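Local coordinates for protein phosphoglycerate dehydrogenase (Lactobacillus plantarum, PDB 3EVT) that probably catalyses the NAD-dependent oxidation of 3-phosphoglycerate to 3-phosphohydroxypyruvate, the entry step of serine biosynthesis, at residues V4-A9 / W25-A30; D39-M44 / N60-V65; G84-N89 / G303-N308. All coordinates share one frame; numbering follows the deposited sequence.

Contact 1: residues V4-A9 / W25-A30; sequences VLMAQA and WTFKDA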
# COMPACT_ATOMS: atom_id res chain seq x y z
N VAL A 4 3.48 -32.30 0.06
CA VAL A 4 4.54 -31.34 -0.11
C VAL A 4 5.84 -31.91 0.46
O VAL A 4 5.89 -32.35 1.62
CB VAL A 4 4.27 -30.01 0.62
CG1 VAL A 4 5.39 -28.99 0.29
CG2 VAL A 4 2.91 -29.47 0.23
N LEU A 5 6.89 -31.86 -0.35
CA LEU A 5 8.21 -32.23 0.12
C LEU A 5 8.80 -31.00 0.77
O LEU A 5 9.11 -30.05 0.08
CB LEU A 5 9.10 -32.59 -1.06
CG LEU A 5 10.55 -32.90 -0.66
CD1 LEU A 5 10.55 -34.04 0.36
CD2 LEU A 5 11.35 -33.37 -1.87
N MET A 6 8.92 -31.03 2.09
CA MET A 6 9.57 -30.00 2.85
C MET A 6 11.10 -30.17 2.89
O MET A 6 11.67 -30.64 3.85
CB MET A 6 8.97 -29.99 4.22
CG MET A 6 7.44 -29.85 4.15
SD MET A 6 6.87 -28.22 3.60
CE MET A 6 7.13 -27.29 5.09
N ALA A 7 11.79 -29.73 1.85
CA ALA A 7 13.25 -29.75 1.86
C ALA A 7 13.86 -28.59 2.71
O ALA A 7 14.80 -28.81 3.47
CB ALA A 7 13.77 -29.77 0.46
N GLN A 8 13.29 -27.38 2.65
CA GLN A 8 13.68 -26.31 3.59
C GLN A 8 13.09 -26.58 4.98
O GLN A 8 11.91 -26.89 5.09
CB GLN A 8 13.17 -24.97 3.07
CG GLN A 8 13.31 -23.79 4.03
CD GLN A 8 14.75 -23.55 4.48
OE1 GLN A 8 15.02 -23.29 5.67
NE2 GLN A 8 15.68 -23.64 3.52
N ALA A 9 13.90 -26.48 6.04
CA ALA A 9 13.40 -26.58 7.43
C ALA A 9 12.42 -25.45 7.83
O ALA A 9 12.47 -24.34 7.28
CB ALA A 9 14.59 -26.62 8.39
N TRP A 25 -3.60 -32.17 3.18
CA TRP A 25 -2.29 -32.22 2.58
C TRP A 25 -1.29 -32.85 3.56
O TRP A 25 -1.43 -32.69 4.75
CB TRP A 25 -1.85 -30.82 2.18
CG TRP A 25 -2.34 -30.38 0.83
CD1 TRP A 25 -3.59 -29.90 0.53
CD2 TRP A 25 -1.60 -30.38 -0.41
NE1 TRP A 25 -3.66 -29.61 -0.82
CE2 TRP A 25 -2.48 -29.92 -1.42
CE3 TRP A 25 -0.29 -30.72 -0.77
CZ2 TRP A 25 -2.08 -29.76 -2.74
CZ3 TRP A 25 0.10 -30.58 -2.09
CH2 TRP A 25 -0.79 -30.12 -3.06
N THR A 26 -0.30 -33.58 3.06
CA THR A 26 0.82 -34.03 3.86
C THR A 26 2.05 -33.17 3.59
O THR A 26 2.51 -33.06 2.43
CB THR A 26 1.23 -35.49 3.51
OG1 THR A 26 0.07 -36.31 3.48
CG2 THR A 26 2.13 -36.03 4.57
N PHE A 27 2.59 -32.59 4.65
CA PHE A 27 3.83 -31.83 4.58
C PHE A 27 5.00 -32.73 5.03
O PHE A 27 5.29 -32.86 6.21
CB PHE A 27 3.65 -30.52 5.37
CG PHE A 27 2.52 -29.71 4.84
CD1 PHE A 27 2.73 -28.81 3.78
CD2 PHE A 27 1.20 -29.94 5.28
CE1 PHE A 27 1.69 -28.10 3.21
CE2 PHE A 27 0.14 -29.23 4.73
CZ PHE A 27 0.38 -28.29 3.69
N LYS A 28 5.63 -33.38 4.07
CA LYS A 28 6.62 -34.41 4.44
C LYS A 28 8.10 -33.97 4.49
O LYS A 28 8.72 -33.66 3.47
CB LYS A 28 6.48 -35.65 3.55
CG LYS A 28 7.15 -36.89 4.19
CD LYS A 28 6.67 -38.23 3.62
CE LYS A 28 6.80 -39.34 4.69
NZ LYS A 28 7.42 -40.61 4.17
N ASP A 29 8.66 -33.97 5.69
CA ASP A 29 10.10 -33.81 5.88
C ASP A 29 10.90 -34.65 4.87
O ASP A 29 10.67 -35.85 4.73
CB ASP A 29 10.45 -34.22 7.32
CG ASP A 29 11.84 -33.75 7.77
OD1 ASP A 29 12.72 -33.48 6.90
OD2 ASP A 29 12.05 -33.67 9.01
N ALA A 30 11.84 -34.03 4.16
CA ALA A 30 12.60 -34.76 3.14
C ALA A 30 13.43 -35.95 3.66
O ALA A 30 13.87 -36.79 2.88
CB ALA A 30 13.48 -33.81 2.38
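Val4 sits against the rings of Phe27, on the neighbouring strand, and of Trp25, just before it, and it touches both with one methyl. Its CG2 lies 3.5 Å from Phe27 CE1 and 3.6 Å from Trp25 CE3. Because CG1 takes the place opposite the backbone N (chi1 -175°), CG2 is the branch turned to these rings. Beside it, Met6 is bent at chi2 and chi3; its CG rests 4.0 Å from Phe27 CB, and its sulfur comes to the edge of the phenyl ring, near the ring plane. Leu5 points to the other face, and its CD1 reaches Ala30 CB, just past the strand end, at 3.6 Å.

Parallel backbone bonding sets this register. Val4 N donates to Thr26 O at 2.7 Å, Lys28 N returns a bond to Val4 O, and Met6 N reaches Lys28 O from above the carbonyl plane. A last, weak bond runs from Ala30 N to Met6 O, where the strands are ending.

Further out, Leu15 and Leu18 of helix 12-21 cover Phe27, while Phe296 of helix 284-302 meets Trp25 edge-to-face and also touches Val4. Lys28 carries its ammonium away from segment 4-9 to a salt bridge with Asp37 and a hydrogen bond to Ala32 O. Strand 3-6, helix 12-21 and strand 26-29 thus form a beta-alpha-beta crossover, the repeating element of a five-stranded parallel, flavodoxin-like sheet.

Contact 2: residues D39-M44 / N60-V65; sequences DQIEVM and NQLKFV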
# COMPACT_ATOMS: atom_id res chain seq x y z
N ASP A 39 5.66 -40.23 -6.42
CA ASP A 39 4.68 -39.77 -7.39
C ASP A 39 3.52 -39.04 -6.69
O ASP A 39 2.59 -38.56 -7.33
CB ASP A 39 4.21 -40.92 -8.29
CG ASP A 39 5.30 -41.42 -9.24
OD1 ASP A 39 6.44 -40.88 -9.16
OD2 ASP A 39 5.03 -42.33 -10.07
N GLN A 40 3.61 -38.96 -5.37
CA GLN A 40 2.67 -38.25 -4.52
C GLN A 40 2.97 -36.74 -4.37
O GLN A 40 2.07 -35.91 -4.17
CB GLN A 40 2.78 -38.84 -3.13
CG GLN A 40 2.45 -40.30 -3.09
CD GLN A 40 1.05 -40.47 -3.52
OE1 GLN A 40 0.13 -40.63 -2.69
NE2 GLN A 40 0.85 -40.37 -4.83
N ILE A 41 4.27 -36.42 -4.40
CA ILE A 41 4.81 -35.07 -4.26
C ILE A 41 4.33 -34.09 -5.36
O ILE A 41 4.76 -34.14 -6.49
CB ILE A 41 6.38 -35.16 -4.19
CG1 ILE A 41 6.76 -36.08 -3.04
CG2 ILE A 41 7.03 -33.78 -4.11
CD1 ILE A 41 8.24 -36.48 -2.97
N GLU A 42 3.45 -33.16 -5.01
CA GLU A 42 3.03 -32.19 -6.03
C GLU A 42 3.74 -30.84 -5.89
O GLU A 42 3.80 -30.05 -6.83
CB GLU A 42 1.51 -32.00 -6.05
CG GLU A 42 0.76 -33.28 -6.37
CD GLU A 42 -0.76 -33.05 -6.38
OE1 GLU A 42 -1.22 -31.99 -6.86
OE2 GLU A 42 -1.49 -33.93 -5.89
N VAL A 43 4.25 -30.59 -4.70
CA VAL A 43 4.93 -29.36 -4.41
C VAL A 43 6.25 -29.62 -3.64
O VAL A 43 6.36 -30.56 -2.85
CB VAL A 43 4.04 -28.46 -3.58
CG1 VAL A 43 4.79 -27.18 -3.20
CG2 VAL A 43 2.72 -28.20 -4.33
N MET A 44 7.25 -28.79 -3.90
CA MET A 44 8.48 -28.88 -3.19
C MET A 44 8.78 -27.52 -2.58
O MET A 44 8.80 -26.49 -3.28
CB MET A 44 9.60 -29.38 -4.15
CG MET A 44 10.88 -29.94 -3.46
SD MET A 44 12.17 -30.51 -4.67
CE MET A 44 11.04 -31.24 -5.84
N ASN A 60 5.47 -38.88 -12.39
CA ASN A 60 5.48 -37.98 -11.24
C ASN A 60 4.31 -37.02 -11.38
O ASN A 60 3.77 -36.87 -12.47
CB ASN A 60 6.82 -37.24 -11.13
CG ASN A 60 6.97 -36.12 -12.15
OD1 ASN A 60 6.52 -35.00 -11.94
ND2 ASN A 60 7.67 -36.40 -13.23
N GLN A 61 3.95 -36.33 -10.32
CA GLN A 61 2.90 -35.32 -10.40
C GLN A 61 3.36 -33.97 -9.90
O GLN A 61 2.59 -33.24 -9.26
CB GLN A 61 1.71 -35.77 -9.60
CG GLN A 61 1.17 -37.09 -10.09
CD GLN A 61 -0.12 -37.43 -9.42
OE1 GLN A 61 -1.18 -36.89 -9.78
NE2 GLN A 61 -0.05 -38.32 -8.41
N LEU A 62 4.61 -33.62 -10.17
CA LEU A 62 5.15 -32.39 -9.58
C LEU A 62 4.57 -31.22 -10.33
O LEU A 62 4.54 -31.19 -11.57
CB LEU A 62 6.68 -32.35 -9.61
CG LEU A 62 7.36 -31.16 -8.95
CD1 LEU A 62 7.18 -31.19 -7.44
CD2 LEU A 62 8.88 -31.09 -9.31
N LYS A 63 4.11 -30.22 -9.57
CA LYS A 63 3.44 -29.10 -10.17
C LYS A 63 4.05 -27.73 -9.79
O LYS A 63 4.00 -26.79 -10.55
CB LYS A 63 1.96 -29.17 -9.80
CG LYS A 63 1.21 -30.39 -10.35
CD LYS A 63 -0.29 -30.27 -10.10
CE LYS A 63 -0.93 -31.61 -9.73
NZ LYS A 63 -0.36 -32.73 -10.52
N PHE A 64 4.64 -27.62 -8.60
CA PHE A 64 5.14 -26.33 -8.13
C PHE A 64 6.41 -26.53 -7.31
O PHE A 64 6.37 -27.24 -6.32
CB PHE A 64 4.01 -25.59 -7.34
CG PHE A 64 4.48 -24.42 -6.43
CD1 PHE A 64 5.42 -23.48 -6.86
CD2 PHE A 64 3.89 -24.25 -5.17
CE1 PHE A 64 5.82 -22.40 -6.03
CE2 PHE A 64 4.25 -23.18 -4.32
CZ PHE A 64 5.24 -22.26 -4.74
N VAL A 65 7.53 -25.93 -7.72
CA VAL A 65 8.75 -25.87 -6.85
C VAL A 65 8.99 -24.45 -6.31
O VAL A 65 9.08 -23.49 -7.06
CB VAL A 65 10.01 -26.36 -7.59
CG1 VAL A 65 11.26 -26.19 -6.71
CG2 VAL A 65 9.86 -27.81 -7.98
O HOH W 1 5.53 -36.42 -8.19
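Lys63 and Glu42 extend alongside each other in one direction from adjacent segments. The lysine can be followed outward from CB, which lies 3.6 Å from Glu42 O. CD and then CE come up to Glu42 OE1, CE being nearer to it than NZ is. Bends at chi3 and chi4 curl the end back toward its own segment, and NZ donates to Gln61 O at 3.2 Å, approaching from above that carbonyl's plane. The ammonium's hydrogen bond is thus to a backbone oxygen, and its salt bridge to Glu42 OE1, at 3.8 Å, is long. With an alanine here, Gln61 O would probably lose this donor and the Glu42 carboxylate would be left without its charged mate.

Two backbone amides share one acceptor at this point: Lys63 N (2.8 Å) and Phe64 N (3.1 Å) both donate to Glu42 O. Beyond it, Met44 N bonds Phe64 O, and regular parallel pairing begins with Val43 beside Phe64 and Met44 beside Val65. Before it, the segments are joined less directly. The Gln61 amide uses NE2 to bond Asp39 O at 2.9 Å, and a water spans Ile41 O and Gln61 N. Segment 60-65 is itself shaped there by an Asx turn, which holds Leu62 N on Asn60 OD1, in the carbonyl plane and on a lone pair.

Val43 CG1 packs 3.6 Å from Phe64 CD2, on the face where Phe292 and Phe299 of helix 284-302 meet Val43. On the other face Met44 CE touches Leu62 CD2, and Leu51 of helix 50-56 lies against both residues. Strand 41-45 is flanked by strands 3-6 and 64-66, and helix 50-56 makes the crossover to the latter.

Contact 3: residues G84-N89 / G303-N308; sequences GVVVAN and GTLVRN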
# COMPACT_ATOMS: atom_id res chain seq x y z
N GLY A 84 5.76 -28.79 -17.25
CA GLY A 84 4.78 -27.76 -16.83
C GLY A 84 4.84 -27.34 -15.35
O GLY A 84 3.87 -26.82 -14.79
N VAL A 85 5.99 -27.56 -14.70
CA VAL A 85 6.13 -27.15 -13.32
C VAL A 85 6.29 -25.63 -13.17
O VAL A 85 7.10 -25.05 -13.86
CB VAL A 85 7.27 -27.88 -12.65
CG1 VAL A 85 7.38 -27.39 -11.18
CG2 VAL A 85 6.96 -29.39 -12.73
N VAL A 86 5.49 -25.01 -12.29
CA VAL A 86 5.72 -23.58 -11.95
C VAL A 86 6.78 -23.46 -10.85
O VAL A 86 6.85 -24.30 -9.97
CB VAL A 86 4.41 -22.74 -11.62
CG1 VAL A 86 3.42 -22.71 -12.85
CG2 VAL A 86 3.72 -23.17 -10.35
N VAL A 87 7.62 -22.43 -10.95
CA VAL A 87 8.67 -22.18 -9.97
C VAL A 87 8.62 -20.73 -9.49
O VAL A 87 8.35 -19.81 -10.26
CB VAL A 87 10.07 -22.50 -10.57
CG1 VAL A 87 11.15 -22.38 -9.50
CG2 VAL A 87 10.07 -23.89 -11.18
N ALA A 88 8.86 -20.53 -8.19
CA ALA A 88 9.01 -19.18 -7.61
C ALA A 88 10.28 -19.21 -6.79
O ALA A 88 10.71 -20.30 -6.37
CB ALA A 88 7.83 -18.80 -6.73
N ASN A 89 10.86 -18.01 -6.58
CA ASN A 89 12.04 -17.84 -5.74
C ASN A 89 11.76 -16.84 -4.63
O ASN A 89 10.59 -16.61 -4.28
CB ASN A 89 13.25 -17.47 -6.60
CG ASN A 89 13.15 -16.09 -7.14
OD1 ASN A 89 12.20 -15.36 -6.87
ND2 ASN A 89 14.15 -15.71 -7.93
N GLY A 303 -4.05 -23.06 -8.85
CA GLY A 303 -2.92 -23.50 -9.63
C GLY A 303 -1.95 -22.39 -10.02
O GLY A 303 -0.93 -22.66 -10.64
N THR A 304 -2.22 -21.15 -9.65
CA THR A 304 -1.25 -20.09 -9.98
C THR A 304 -0.48 -19.61 -8.74
O THR A 304 -0.84 -19.97 -7.60
CB THR A 304 -1.96 -18.88 -10.65
OG1 THR A 304 -2.96 -18.35 -9.75
CG2 THR A 304 -2.63 -19.37 -11.94
N LEU A 305 0.53 -18.78 -8.98
CA LEU A 305 1.39 -18.20 -7.96
C LEU A 305 1.11 -16.72 -7.84
O LEU A 305 0.68 -16.09 -8.83
CB LEU A 305 2.87 -18.40 -8.34
CG LEU A 305 3.22 -19.87 -8.52
CD1 LEU A 305 4.71 -20.02 -8.93
CD2 LEU A 305 2.84 -20.62 -7.22
N VAL A 306 1.38 -16.15 -6.67
CA VAL A 306 1.21 -14.73 -6.48
C VAL A 306 2.50 -13.93 -6.32
O VAL A 306 2.46 -12.72 -6.45
CB VAL A 306 0.40 -14.44 -5.26
CG1 VAL A 306 1.02 -15.08 -4.06
CG2 VAL A 306 0.34 -12.95 -5.09
N ARG A 307 3.62 -14.59 -5.99
CA ARG A 307 4.83 -13.84 -5.64
C ARG A 307 6.07 -14.48 -6.28
O ARG A 307 6.29 -15.67 -6.15
CB ARG A 307 4.98 -13.80 -4.12
CG ARG A 307 6.29 -13.29 -3.63
CD ARG A 307 6.35 -11.74 -3.67
NE ARG A 307 7.66 -11.22 -3.28
CZ ARG A 307 7.99 -10.86 -2.05
NH1 ARG A 307 7.07 -10.92 -1.08
NH2 ARG A 307 9.22 -10.42 -1.79
N ASN A 308 6.89 -13.69 -6.97
CA ASN A 308 8.23 -14.16 -7.40
C ASN A 308 8.23 -15.32 -8.38
O ASN A 308 9.23 -16.07 -8.45
CB ASN A 308 9.12 -14.54 -6.21
CG ASN A 308 9.49 -13.32 -5.38
OD1 ASN A 308 9.25 -12.21 -5.82
ND2 ASN A 308 10.03 -13.52 -4.17
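This is a joint between distant parts of the chain: the loop that follows helix 284-302 returns to strand 86-88, an outermost strand of this chain's five-stranded sheet, with Leu305 meeting Val86 and Asn308 meeting Asn89. At the apolar end, Leu305 CD1 lies 3.6 Å from Val86 CG2 and 4.0 Å from Ala88 CB, the leucine and Val86 passing each other head to tail. Phe64 touches both.

At the polar end the two asparagines exchange bonds. Asn89 N donates to Asn308 O at 3.1 Å, and Asn308 ND2 donates to Asn89 O, also at 3.1 Å; each donor stands above the plane of the carbonyl it meets. The side-chain amides are turned 83° apart. With CG opposite its own carbonyl carbon (chi1 -67°), Asn308 directs an N-H, in the plane of its amide, to Asn89 O, while Arg307 NE bonds Asn308 OD1 at 3.2 Å.

Second partners complete the grip: Ser91 O receives Asn308 ND2 and Arg307 NH2, Gln66 NE2 also bonds Asn89 O, and Asn89 ND2 reaches Ala70 O. With so many polar groups engaged, directional bonds probably fix the returning chain at Asn308, and apolar contact lies at the Leu305 end.

In the fold
The three contacts step across one parallel sheet in the order 26-29, 3-6, 41-45, 64-66, 86-88. Contacts 1 and 2 have centres about 11 Å apart and join where Leu5 N probably bonds Val43 O (2.9 Å). Contacts 2 and 3, with centres about 13 Å apart, meet through a similar probable bond from Val65 N to Val86 O (2.9 Å). Contacts 1 and 3 do not touch, their nearest atoms lying about 9 Å apart. Helix 284-302 and the loop after it bring the late chain back to this sheet, which is separate from the seven-stranded sheet of the NAD-binding domain. As in related dehydrogenases, it probably belongs to the substrate-binding domain.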